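Local structure of protein, Family 18 Chitinase (Crocus vernus, 3SIM) at residues G233-A238 and E266-A271; G201-A206 and K244-G249; Q186-D191 and A251-D256. The protein is a plant family 18 glycosyl hydrolase with a TIM-barrel fold that probably binds chitin and hydrolyses its β-1,4 glycosidic linkages. All blocks are in the same frame, centred on the assembly; numbering follows the deposited sequence.

Contact 1: G233-A238 and E266-A271; sequences GFFDAA and EEEAQA
The helical turn from which F235 reaches over to E268 and A269 is held by a backbone hydrogen bond of 2.9 Å from A238 N to F234 O, while F235 O is bonded to T239 OG1 one turn further on. The contact itself is carried by the F235 ring. With CG placed opposite the carbonyl carbon (chi1 -68°), the ring projects between the two helices, and its far end meets A269: CZ lies 3.9 Å from A269 CB, which sits in the ring plane at the edge. E268 comes from the solvent side. Its chain is extended, CG lying opposite the backbone N (chi1 179°), and it crosses the ring obliquely. The methylene carbon E268 CG is 3.6 Å from F235 CE2, and the carboxylate carbon CD is closer still, 3.4 Å from the same ring atom. Ring and carboxylate planes differ by 33°, so the two groups are neither stacked nor perpendicular. One face of the F235 ring is covered by F234 CD1, 4.0 Å above its centre, and F272 from the C-terminal helix also meets the ring. On the barrel side, F234 packs edge-to-face with F219, and E266 OE1, hydrogen-bonded to S258 OG, lies near E5 OE2; the two neighbouring acids may raise each other's proton affinity. One aromatic side chain thus joins helices 230-243 and 264-274, neighbours in the outer helical layer of a TIM barrel.

Contact 2: G201-A206 and K244-G249; sequences GYYNNA and KGKLHG
The H248 imidazole turns its edge to Y203: CD2 lies 3.6 Å from Y203 OH, which sits near the imidazole plane, and the two side chains cross at about a right angle. The Y203 ring is met obliquely by the carbonyl of K246, with further cover from L241, I217 and F187. With CG placed opposite the backbone N (chi1 178°), the tyrosine leaves helix 196-209 toward the loop, and its buried hydroxyl is satisfied by a hydrogen bond with V215 O at the start of strand 215-220. Nearer the surface the contact turns polar. The K246 chain, extended beyond CG, crosses N204 at about a right angle and donates from NZ to N204 OD1 at 2.9 Å. The C=O···N angle is 132° and the ammonium nitrogen is tilted 25° from the carbonyl plane. The other end of the same amide is tied through a water, which accepts from N204 ND2 and from K244 NZ, each at 3.1 Å. K244 NZ and K246 NZ are modelled 2.7 Å apart; both are donors, so the position of at least one terminus is doubtful. The loop itself starts with a Schellman motif, G245 taking a positive phi as helix 230-243 ends. Since N204 is neutral, the link to the lysines is ion–dipole in character and no salt bridge; as modelled, the amide's acceptor end takes K246 directly and its donor end reaches K244 through water, an arrangement only as certain as the two ammonium positions.

Contact 3: Q186-D191 and A251-D256; sequences QFKAYD and AVWTAD
W253 is overlapped on one face of its indole by two side chains of 186-191, K188 and Q186, each at a different ring. In the model K188 NZ is 3.9 Å from the centroid of the five-membered ring and 29° off the normal, a cation-pi arrangement displaced toward the rim, but CE of the same lysine is placed impossibly close to the indole, so the fine placement of the ammonium group is doubtful. The lysine gets there by folding, with CG wedged between the backbone N and the carbonyl carbon (chi1 53°) and the chain bent again further out. Q186 serves the six-membered ring: CG makes an off-centre CH-pi contact, 4.1 Å from the ring centroid, and approaches CH2 of W253 most closely, at 3.7 Å. Beyond CG the amide stacks on the indole, the planes only 17° apart. W253 ends strand 250-253 of the barrel, and the peptide to T254 is cis, as in family 18 chitinases, where a tryptophan at this place commonly floors the substrate cleft. Q186 also touches E127, the final residue of a DGIDIDYE sequence that matches the family's DxxDxDxE motif and probably supplies the catalytic acid. Another aromatic, Y6 of strand 2-7, stacks with W253, and K188 packs against S218 and S220. After the cis peptide the chain enters the short helix 255-258 with T254 as N-cap. Its OG1 accepts a weak bond of 3.2 Å from D256 N and is also hydrogen-bonded to Y9 O.

All three contacts are partly buried. Contact 3 lies at the C-terminal mouth of the barrel, its centre about 10 Å from the chain centre, whereas the centres of contacts 1 and 2, in the outer layer, lie about 19 and 18 Å from it. Their chemistry differs: aromatic and apolar packing bordered by a carboxylate in contact 1, a lysine-to-asparagine hydrogen bond and a bridging water beside a buried tyrosine in contact 2, a lysine and an amide over one indole face in contact 3. Helix 230-243 carries half of contact 1 and runs into the loop of contact 2, which leads to strand 250-253. Contacts 1 and 3 meet where E266 OE1 packs against V252 CG1 at 3.8 Å, contacts 2 and 3 through the Y202–Y190 stack.

Contact 1: G233-A238 and E266-A271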
ATOM      1  N   GLY A 233      -1.044  15.777  16.689  1.00 18.89           N
ATOM      2  CA  GLY A 233       0.201  16.348  16.299  1.00 16.76           C
ATOM      3  C   GLY A 233       0.758  15.855  14.975  1.00 15.77           C
ATOM      4  O   GLY A 233       1.704  16.382  14.521  1.00 15.01           O
ATOM      5  N   PHE A 234       0.078  14.923  14.318  1.00 14.41           N
ATOM      6  CA  PHE A 234       0.532  14.461  13.024  1.00 13.82           C
ATOM      7  C   PHE A 234       0.666  15.648  12.041  1.00 13.62           C
ATOM      8  O   PHE A 234       1.643  15.771  11.412  1.00 13.53           O
ATOM      9  CB  PHE A 234      -0.414  13.410  12.424  1.00 13.81           C
ATOM     10  CG  PHE A 234      -0.119  13.035  10.974  1.00 14.32           C
ATOM     11  CD1 PHE A 234      -0.756  13.669   9.946  1.00 12.65           C
ATOM     12  CD2 PHE A 234       0.697  11.990  10.649  1.00 14.25           C
ATOM     13  CE1 PHE A 234      -0.549  13.310   8.676  1.00 14.16           C
ATOM     14  CE2 PHE A 234       0.912  11.673   9.333  1.00 12.00           C
ATOM     15  CZ  PHE A 234       0.306  12.367   8.377  1.00 13.36           C
ATOM     16  N   PHE A 235      -0.305  16.524  12.013  1.00 12.99           N
ATOM     17  CA  PHE A 235      -0.260  17.711  11.171  1.00 12.36           C
ATOM     18  C   PHE A 235       0.858  18.727  11.477  1.00 12.63           C
ATOM     19  O   PHE A 235       1.292  19.375  10.614  1.00 11.65           O
ATOM     20  CB  PHE A 235      -1.640  18.327  10.876  1.00 11.99           C
ATOM     21  CG  PHE A 235      -2.505  17.476  10.005  1.00 12.29           C
ATOM     22  CD1 PHE A 235      -2.166  17.265   8.696  1.00 12.65           C
ATOM     23  CD2 PHE A 235      -3.622  16.843  10.493  1.00 12.58           C
ATOM     24  CE1 PHE A 235      -2.894  16.506   7.912  1.00 10.20           C
ATOM     25  CE2 PHE A 235      -4.380  16.066   9.688  1.00 11.10           C
ATOM     26  CZ  PHE A 235      -3.998  15.888   8.389  1.00 12.21           C
ATOM     27  N   ASP A 236       1.298  18.818  12.724  1.00 13.37           N
ATOM     28  CA  ASP A 236       2.466  19.607  13.080  1.00 14.69           C
ATOM     29  C   ASP A 236       3.775  19.070  12.490  1.00 13.38           C
ATOM     30  O   ASP A 236       4.539  19.789  11.979  1.00 12.42           O
ATOM     31  CB  ASP A 236       2.588  19.767  14.585  1.00 16.33           C
ATOM     32  CG  ASP A 236       1.414  20.500  15.171  1.00 23.80           C
ATOM     33  OD1 ASP A 236       0.861  21.342  14.500  1.00 27.86           O
ATOM     34  OD2 ASP A 236       1.000  20.200  16.259  1.00 30.32           O
ATOM     35  N   ALA A 237       3.966  17.777  12.601  1.00 12.20           N
ATOM     36  CA  ALA A 237       5.060  17.084  11.973  1.00 11.28           C
ATOM     37  C   ALA A 237       4.975  17.210  10.434  1.00 10.23           C
ATOM     38  O   ALA A 237       5.924  17.477   9.800  1.00 10.79           O
ATOM     39  CB  ALA A 237       5.062  15.675  12.399  1.00 10.94           C
ATOM     40  N   ALA A 238       3.797  17.056   9.891  1.00  9.31           N
ATOM     41  CA  ALA A 238       3.598  17.137   8.464  1.00  8.55           C
ATOM     42  C   ALA A 238       3.940  18.548   7.957  1.00  9.79           C
ATOM     43  O   ALA A 238       4.523  18.701   6.942  1.00  8.32           O
ATOM     44  CB  ALA A 238       2.278  16.767   8.086  1.00  7.81           C
ATOM     45  N   GLU A 266      -9.540  11.949   5.790  1.00  9.63           N
ATOM     46  CA  GLU A 266      -9.260  12.008   4.360  1.00  9.75           C
ATOM     47  C   GLU A 266      -9.422  13.436   3.835  1.00 10.34           C
ATOM     48  O   GLU A 266      -8.586  13.928   3.076  1.00  9.85           O
ATOM     49  CB  GLU A 266     -10.180  11.057   3.592  1.00  8.99           C
ATOM     50  CG  GLU A 266      -9.720   9.609   3.598  1.00 10.54           C
ATOM     51  CD  GLU A 266     -10.184   8.854   4.828  1.00 10.59           C
ATOM     52  OE1 GLU A 266      -9.933   7.634   4.908  1.00 11.25           O
ATOM     53  OE2 GLU A 266     -10.799   9.482   5.715  1.00  6.50           O
ATOM     54  N   GLU A 267     -10.494  14.094   4.263  1.00  9.71           N
ATOM     55  CA  GLU A 267     -10.779  15.461   3.845  1.00 11.39           C
ATOM     56  C   GLU A 267      -9.765  16.455   4.407  1.00 10.59           C
ATOM     57  O   GLU A 267      -9.404  17.424   3.738  1.00 11.30           O
ATOM     58  CB  GLU A 267     -12.194  15.863   4.264  1.00 11.36           C
ATOM     59  CG  GLU A 267     -12.659  17.190   3.687  1.00 16.98           C
ATOM     60  CD  GLU A 267     -14.054  17.567   4.145  1.00 20.34           C
ATOM     61  N   GLU A 268      -9.308  16.217   5.633  1.00 10.41           N
ATOM     62  CA  GLU A 268      -8.376  17.117   6.259  1.00  9.55           C
ATOM     63  C   GLU A 268      -6.982  17.073   5.616  1.00  9.33           C
ATOM     64  O   GLU A 268      -6.367  18.048   5.402  1.00  9.69           O
ATOM     65  CB  GLU A 268      -8.302  16.900   7.774  1.00  9.79           C
ATOM     66  CG  GLU A 268      -7.310  17.817   8.525  1.00 11.91           C
ATOM     67  CD  GLU A 268      -7.347  17.773  10.096  1.00 16.51           C
ATOM     68  OE1 GLU A 268      -6.893  18.690  10.740  1.00 17.61           O
ATOM     69  OE2 GLU A 268      -7.783  16.813  10.661  1.00 17.02           O
ATOM     70  N   ALA A 269      -6.526  15.879   5.385  1.00  9.08           N
ATOM     71  CA  ALA A 269      -5.236  15.606   4.797  1.00  9.16           C
ATOM     72  C   ALA A 269      -5.039  16.053   3.340  1.00  8.33           C
ATOM     73  O   ALA A 269      -4.053  16.592   3.016  1.00  9.17           O
ATOM     74  CB  ALA A 269      -4.916  14.206   4.968  1.00  8.74           C
ATOM     75  N   GLN A 270      -6.031  15.839   2.517  1.00  8.56           N
ATOM     76  CA  GLN A 270      -6.031  16.352   1.174  1.00  8.37           C
ATOM     77  C   GLN A 270      -5.983  17.898   1.084  1.00  8.60           C
ATOM     78  O   GLN A 270      -5.207  18.417   0.359  1.00  9.55           O
ATOM     79  CB  GLN A 270      -7.200  15.764   0.367  1.00  7.88           C
ATOM     80  CG  GLN A 270      -7.085  14.315  -0.004  1.00  8.99           C
ATOM     81  CD  GLN A 270      -8.328  13.759  -0.638  1.00 10.19           C
ATOM     82  OE1 GLN A 270      -9.173  13.269   0.033  1.00 16.52           O
ATOM     83  NE2 GLN A 270      -8.412  13.833  -1.898  1.00  4.44           N
ATOM     84  N   ALA A 271      -6.781  18.556   1.903  1.00  8.46           N
ATOM     85  CA  ALA A 271      -6.782  20.011   2.047  1.00 10.08           C
ATOM     86  C   ALA A 271      -5.434  20.514   2.516  1.00 10.81           C
ATOM     87  O   ALA A 271      -4.958  21.418   1.971  1.00 11.53           O
ATOM     88  CB  ALA A 271      -7.835  20.475   2.962  1.00  9.52           C
TER

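Contact 2: G201-A206 and K244-G249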
ATOM      1  N   GLY A 201      12.161  12.300  13.848  1.00 11.52           N
ATOM      2  CA  GLY A 201      13.322  11.435  13.904  1.00 12.33           C
ATOM      3  C   GLY A 201      13.121  10.106  13.158  1.00 12.07           C
ATOM      4  O   GLY A 201      13.974   9.657  12.452  1.00 10.60           O
ATOM      5  N   TYR A 202      11.947   9.536  13.302  1.00 11.80           N
ATOM      6  CA  TYR A 202      11.605   8.313  12.568  1.00 11.97           C
ATOM      7  C   TYR A 202      11.564   8.544  11.052  1.00 11.27           C
ATOM      8  O   TYR A 202      12.045   7.752  10.333  1.00 11.56           O
ATOM      9  CB  TYR A 202      10.333   7.613  13.075  1.00 11.88           C
ATOM     10  CG  TYR A 202      10.371   7.100  14.507  1.00 13.80           C
ATOM     11  CD1 TYR A 202      11.537   6.611  15.082  1.00 15.09           C
ATOM     12  CD2 TYR A 202       9.251   7.144  15.289  1.00 14.63           C
ATOM     13  CE1 TYR A 202      11.566   6.185  16.375  1.00 13.44           C
ATOM     14  CE2 TYR A 202       9.277   6.724  16.570  1.00 16.63           C
ATOM     15  CZ  TYR A 202      10.427   6.239  17.108  1.00 15.95           C
ATOM     16  OH  TYR A 202      10.401   5.818  18.369  1.00 17.20           O
ATOM     17  N   TYR A 203      10.987   9.649  10.630  1.00  9.26           N
ATOM     18  CA  TYR A 203      10.949  10.009   9.242  1.00 10.07           C
ATOM     19  C   TYR A 203      12.340  10.182   8.634  1.00 10.67           C
ATOM     20  O   TYR A 203      12.614   9.623   7.627  1.00  8.97           O
ATOM     21  CB  TYR A 203      10.127  11.274   8.944  1.00  9.69           C
ATOM     22  CG  TYR A 203      10.216  11.574   7.473  1.00 11.32           C
ATOM     23  CD1 TYR A 203      11.184  12.378   6.955  1.00 10.57           C
ATOM     24  CD2 TYR A 203       9.414  10.910   6.592  1.00 11.28           C
ATOM     25  CE1 TYR A 203      11.298  12.544   5.614  1.00 13.57           C
ATOM     26  CE2 TYR A 203       9.500  11.071   5.276  1.00 12.18           C
ATOM     27  CZ  TYR A 203      10.431  11.881   4.759  1.00 16.81           C
ATOM     28  OH  TYR A 203      10.493  12.025   3.433  1.00 20.95           O
ATOM     29  N   ASN A 204      13.196  10.932   9.280  1.00 11.70           N
ATOM     30  CA  ASN A 204      14.537  11.089   8.810  1.00 12.38           C
ATOM     31  C   ASN A 204      15.319   9.746   8.783  1.00 12.00           C
ATOM     32  O   ASN A 204      16.066   9.543   7.896  1.00 13.05           O
ATOM     33  CB  ASN A 204      15.277  12.236   9.479  1.00 12.80           C
ATOM     34  CG  ASN A 204      14.650  13.644   9.181  1.00 15.46           C
ATOM     35  OD1 ASN A 204      14.506  14.100   8.093  1.00 15.73           O
ATOM     36  ND2 ASN A 204      14.377  14.306  10.194  1.00 20.34           N
ATOM     37  N   ASN A 205      15.065   8.870   9.738  1.00 11.36           N
ATOM     38  CA  ASN A 205      15.656   7.550   9.770  1.00 11.33           C
ATOM     39  C   ASN A 205      15.226   6.723   8.518  1.00 11.01           C
ATOM     40  O   ASN A 205      16.048   6.163   7.878  1.00 10.64           O
ATOM     41  CB  ASN A 205      15.249   6.750  11.005  1.00 11.62           C
ATOM     42  CG  ASN A 205      15.866   7.235  12.334  1.00 17.96           C
ATOM     43  OD1 ASN A 205      16.859   7.893  12.396  1.00 25.09           O
ATOM     44  ND2 ASN A 205      15.259   6.808  13.401  0.50 16.24           N
ATOM     45  N   ALA A 206      13.930   6.743   8.210  1.00  8.73           N
ATOM     46  CA  ALA A 206      13.355   6.082   7.049  1.00  9.71           C
ATOM     47  C   ALA A 206      13.901   6.576   5.673  1.00 10.44           C
ATOM     48  O   ALA A 206      14.239   5.773   4.841  1.00 10.93           O
ATOM     49  CB  ALA A 206      11.921   6.187   7.072  1.00  8.95           C
ATOM     50  N   LYS A 244      10.184  22.195   4.841  1.00 13.70           N
ATOM     51  CA  LYS A 244      11.482  21.720   4.486  1.00 15.71           C
ATOM     52  C   LYS A 244      11.641  21.112   3.067  1.00 15.22           C
ATOM     53  O   LYS A 244      12.673  20.773   2.686  1.00 15.37           O
ATOM     54  CB  LYS A 244      12.025  20.826   5.603  1.00 17.00           C
ATOM     55  CG  LYS A 244      12.473  21.554   6.797  1.00 19.35           C
ATOM     56  CD  LYS A 244      12.206  20.798   7.984  1.00 27.33           C
ATOM     57  CE  LYS A 244      13.140  19.718   8.145  1.00 26.51           C
ATOM     58  NZ  LYS A 244      12.678  18.628   7.505  1.00 31.41           N
ATOM     59  N   GLY A 245      10.588  21.019   2.309  1.00 15.14           N
ATOM     60  CA  GLY A 245      10.653  20.353   1.045  1.00 15.25           C
ATOM     61  C   GLY A 245      10.724  18.833   1.176  1.00 16.53           C
ATOM     62  O   GLY A 245      11.173  18.189   0.330  1.00 16.48           O
ATOM     63  N   LYS A 246      10.289  18.313   2.300  1.00 15.49           N
ATOM     64  CA  LYS A 246      10.340  16.883   2.581  1.00 15.28           C
ATOM     65  C   LYS A 246       9.026  16.038   2.530  1.00 14.69           C
ATOM     66  O   LYS A 246       9.036  14.930   2.939  1.00 15.78           O
ATOM     67  CB  LYS A 246      11.048  16.683   3.910  1.00 13.98           C
ATOM     68  CG  LYS A 246      12.526  17.080   3.998  1.00 17.00           C
ATOM     69  CD  LYS A 246      13.109  16.486   5.253  1.00 20.30           C
ATOM     70  CE  LYS A 246      14.423  17.022   5.673  1.00 23.37           C
ATOM     71  NZ  LYS A 246      14.684  16.861   7.088  1.00 21.08           N
ATOM     72  N   LEU A 247       7.927  16.618   2.095  1.00 12.98           N
ATOM     73  CA  LEU A 247       6.651  15.952   2.090  1.00 12.28           C
ATOM     74  C   LEU A 247       6.336  15.399   0.699  1.00 13.47           C
ATOM     75  O   LEU A 247       5.952  16.096  -0.156  1.00 13.04           O
ATOM     76  CB  LEU A 247       5.525  16.881   2.554  1.00 11.56           C
ATOM     77  CG  LEU A 247       4.144  16.238   2.671  1.00 10.39           C
ATOM     78  CD1 LEU A 247       4.159  15.105   3.596  1.00  6.65           C
ATOM     79  CD2 LEU A 247       3.075  17.227   2.976  1.00 11.53           C
ATOM     80  N   HIS A 248       6.633  14.150   0.491  1.00 12.35           N
ATOM     81  CA  HIS A 248       6.305  13.415  -0.728  1.00 13.14           C
ATOM     82  C   HIS A 248       4.829  13.117  -0.970  1.00 13.28           C
ATOM     83  O   HIS A 248       4.404  13.016  -2.073  1.00 14.47           O
ATOM     84  CB  HIS A 248       7.144  12.151  -0.871  1.00 13.17           C
ATOM     85  CG  HIS A 248       8.612  12.409  -0.901  1.00 13.46           C
ATOM     86  ND1 HIS A 248       9.236  12.977  -1.966  1.00 14.53           N
ATOM     87  CD2 HIS A 248       9.571  12.177   0.008  1.00 14.81           C
ATOM     88  CE1 HIS A 248      10.509  13.099  -1.715  1.00 15.52           C
ATOM     89  NE2 HIS A 248      10.739  12.630  -0.517  1.00 16.88           N
ATOM     90  N   GLY A 249       4.113  12.903   0.114  1.00 11.26           N
ATOM     91  CA  GLY A 249       2.711  12.565   0.141  1.00 10.19           C
ATOM     92  C   GLY A 249       2.206  11.936   1.440  1.00 10.43           C
ATOM     93  O   GLY A 249       2.946  11.711   2.353  1.00 10.03           O
TER
HETATM   94  O   HOH W   1      13.127  17.195  10.243  1.00 33.72           O

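Contact 3: Q186-D191 and A251-D256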
ATOM      1  N   GLN A 186       4.886   2.633   6.961  1.00  8.38           N
ATOM      2  CA  GLN A 186       3.816   2.384   7.900  1.00  8.83           C
ATOM      3  C   GLN A 186       4.185   2.959   9.321  1.00  9.64           C
ATOM      4  O   GLN A 186       4.578   2.263  10.224  1.00 10.24           O
ATOM      5  CB  GLN A 186       3.382   0.897   7.864  1.00  8.88           C
ATOM      6  CG  GLN A 186       2.817   0.322   6.561  1.00  8.65           C
ATOM      7  CD  GLN A 186       2.076  -1.012   6.763  1.00 13.74           C
ATOM      8  OE1 GLN A 186       2.342  -1.983   6.105  1.00 12.10           O
ATOM      9  NE2 GLN A 186       1.168  -1.018   7.684  1.00  5.77           N
ATOM     10  N   PHE A 187       4.041   4.251   9.455  1.00  9.92           N
ATOM     11  CA  PHE A 187       4.347   4.958  10.680  1.00 11.17           C
ATOM     12  C   PHE A 187       3.418   4.527  11.851  1.00 11.81           C
ATOM     13  O   PHE A 187       3.770   4.643  12.963  1.00 11.39           O
ATOM     14  CB  PHE A 187       4.486   6.484  10.497  1.00  9.60           C
ATOM     15  CG  PHE A 187       5.710   6.916   9.720  1.00 11.18           C
ATOM     16  CD1 PHE A 187       6.910   7.135  10.329  1.00  9.74           C
ATOM     17  CD2 PHE A 187       5.645   7.091   8.378  1.00  8.27           C
ATOM     18  CE1 PHE A 187       7.997   7.504   9.606  1.00 12.78           C
ATOM     19  CE2 PHE A 187       6.714   7.462   7.676  1.00 10.26           C
ATOM     20  CZ  PHE A 187       7.897   7.655   8.277  1.00 10.82           C
ATOM     21  N   LYS A 188       2.279   3.946  11.544  1.00 12.21           N
ATOM     22  CA  LYS A 188       1.403   3.452  12.594  1.00 13.42           C
ATOM     23  C   LYS A 188       2.031   2.297  13.417  1.00 13.22           C
ATOM     24  O   LYS A 188       1.607   2.002  14.461  1.00 12.07           O
ATOM     25  CB  LYS A 188      -0.026   3.175  12.113  1.00 14.52           C
ATOM     26  CG  LYS A 188      -0.185   2.313  10.940  1.00 19.39           C
ATOM     27  CD  LYS A 188       0.008   3.093   9.622  0.50 20.06           C
ATOM     28  CE  LYS A 188      -0.231   2.253   8.416  1.00 24.14           C
ATOM     29  NZ  LYS A 188      -0.673   1.052   8.809  1.00 18.44           N
ATOM     30  N   ALA A 189       3.106   1.731  12.921  1.00 12.87           N
ATOM     31  CA  ALA A 189       3.877   0.718  13.601  1.00 13.09           C
ATOM     32  C   ALA A 189       4.575   1.141  14.911  1.00 13.21           C
ATOM     33  O   ALA A 189       4.780   0.358  15.741  1.00 13.18           O
ATOM     34  CB  ALA A 189       4.806   0.015  12.669  1.00 12.99           C
ATOM     35  N   TYR A 190       4.919   2.396  15.030  1.00 12.73           N
ATOM     36  CA  TYR A 190       5.524   2.902  16.235  1.00 13.33           C
ATOM     37  C   TYR A 190       4.527   3.021  17.404  1.00 16.35           C
ATOM     38  O   TYR A 190       3.338   3.000  17.190  1.00 15.82           O
ATOM     39  CB  TYR A 190       6.207   4.217  15.954  1.00 11.96           C
ATOM     40  CG  TYR A 190       7.400   4.156  15.002  1.00 12.40           C
ATOM     41  CD1 TYR A 190       8.645   3.769  15.439  1.00 13.01           C
ATOM     42  CD2 TYR A 190       7.289   4.559  13.703  1.00 12.77           C
ATOM     43  CE1 TYR A 190       9.696   3.749  14.613  1.00 13.55           C
ATOM     44  CE2 TYR A 190       8.336   4.511  12.877  1.00 12.06           C
ATOM     45  CZ  TYR A 190       9.533   4.100  13.332  1.00 11.05           C
ATOM     46  OH  TYR A 190      10.559   4.087  12.520  1.00 16.06           O
ATOM     47  N   ASP A 191       5.032   3.191  18.619  1.00 17.89           N
ATOM     48  CA  ASP A 191       4.215   3.300  19.827  1.00 20.49           C
ATOM     49  C   ASP A 191       3.285   4.476  19.806  1.00 20.48           C
ATOM     50  O   ASP A 191       3.547   5.445  19.214  1.00 18.77           O
ATOM     51  CB  ASP A 191       5.030   3.593  21.075  1.00 22.14           C
ATOM     52  CG  ASP A 191       5.881   2.530  21.466  1.00 28.18           C
ATOM     53  OD1 ASP A 191       5.605   1.356  21.213  1.00 35.23           O
ATOM     54  OD2 ASP A 191       6.885   2.900  22.014  1.00 38.00           O
ATOM     55  N   ALA A 251      -0.269   8.730   3.024  1.00  7.44           N
ATOM     56  CA  ALA A 251      -0.984   7.469   2.878  1.00  7.05           C
ATOM     57  C   ALA A 251      -1.935   7.113   4.068  1.00  7.67           C
ATOM     58  O   ALA A 251      -1.580   7.191   5.213  1.00  6.39           O
ATOM     59  CB  ALA A 251      -0.021   6.389   2.660  1.00  5.96           C
ATOM     60  N   VAL A 252      -3.111   6.666   3.766  1.00  7.40           N
ATOM     61  CA  VAL A 252      -4.074   6.359   4.788  1.00  7.49           C
ATOM     62  C   VAL A 252      -4.576   4.856   4.805  1.00  8.11           C
ATOM     63  O   VAL A 252      -4.912   4.328   3.789  1.00  9.12           O
ATOM     64  CB  VAL A 252      -5.252   7.337   4.697  1.00  8.74           C
ATOM     65  CG1 VAL A 252      -6.318   7.010   5.704  1.00  9.38           C
ATOM     66  CG2 VAL A 252      -4.828   8.774   4.777  1.00  6.11           C
ATOM     67  N   TRP A 253      -4.585   4.221   5.969  1.00  7.83           N
ATOM     68  CA  TRP A 253      -5.111   2.894   6.253  1.00  8.58           C
ATOM     69  C   TRP A 253      -6.341   3.024   7.220  1.00  8.27           C
ATOM     70  O   TRP A 253      -6.185   3.290   8.341  1.00  6.69           O
ATOM     71  CB  TRP A 253      -3.992   2.011   6.855  1.00  9.27           C
ATOM     72  CG  TRP A 253      -3.005   1.361   5.923  1.00 10.70           C
ATOM     73  CD1 TRP A 253      -3.113   0.144   5.360  1.00 14.85           C
ATOM     74  CD2 TRP A 253      -1.753   1.879   5.480  1.00 12.25           C
ATOM     75  NE1 TRP A 253      -2.058  -0.110   4.571  1.00 15.90           N
ATOM     76  CE2 TRP A 253      -1.190   0.933   4.637  1.00 10.28           C
ATOM     77  CE3 TRP A 253      -1.060   3.057   5.708  1.00 13.55           C
ATOM     78  CZ2 TRP A 253       0.027   1.125   4.029  1.00 14.36           C
ATOM     79  CZ3 TRP A 253       0.140   3.242   5.087  1.00 14.35           C
ATOM     80  CH2 TRP A 253       0.673   2.278   4.269  1.00 11.83           C
ATOM     81  N   THR A 254      -7.564   2.909   6.756  1.00  8.75           N
ATOM     82  CA  THR A 254      -7.987   2.574   5.425  1.00  8.61           C
ATOM     83  C   THR A 254      -9.367   3.243   5.231  1.00  9.71           C
ATOM     84  O   THR A 254      -9.934   3.718   6.182  1.00  9.48           O
ATOM     85  CB  THR A 254      -8.215   1.016   5.244  1.00  8.89           C
ATOM     86  OG1 THR A 254      -9.340   0.611   5.988  1.00  7.52           O
ATOM     87  CG2 THR A 254      -6.977   0.163   5.588  1.00  4.86           C
ATOM     88  N   ALA A 255      -9.913   3.234   4.022  1.00  9.28           N
ATOM     89  CA  ALA A 255     -11.247   3.815   3.807  1.00  9.87           C
ATOM     90  C   ALA A 255     -12.319   3.060   4.673  1.00  9.80           C
ATOM     91  O   ALA A 255     -13.251   3.604   5.156  1.00  9.65           O
ATOM     92  CB  ALA A 255     -11.603   3.797   2.366  1.00  8.76           C
ATOM     93  N   ASP A 256     -12.083   1.784   4.837  1.00 10.05           N
ATOM     94  CA  ASP A 256     -12.967   0.918   5.531  1.00 11.42           C
ATOM     95  C   ASP A 256     -13.123   1.294   7.021  1.00 12.81           C
ATOM     96  O   ASP A 256     -14.190   1.316   7.496  1.00 12.89           O
ATOM     97  CB  ASP A 256     -12.552  -0.520   5.299  1.00 10.59           C
ATOM     98  CG  ASP A 256     -12.493  -0.865   3.819  1.00 12.21           C
ATOM     99  OD1 ASP A 256     -11.538  -0.554   3.159  1.00 10.73           O
ATOM    100  OD2 ASP A 256     -13.444  -1.354   3.338  1.00 12.48           O
TER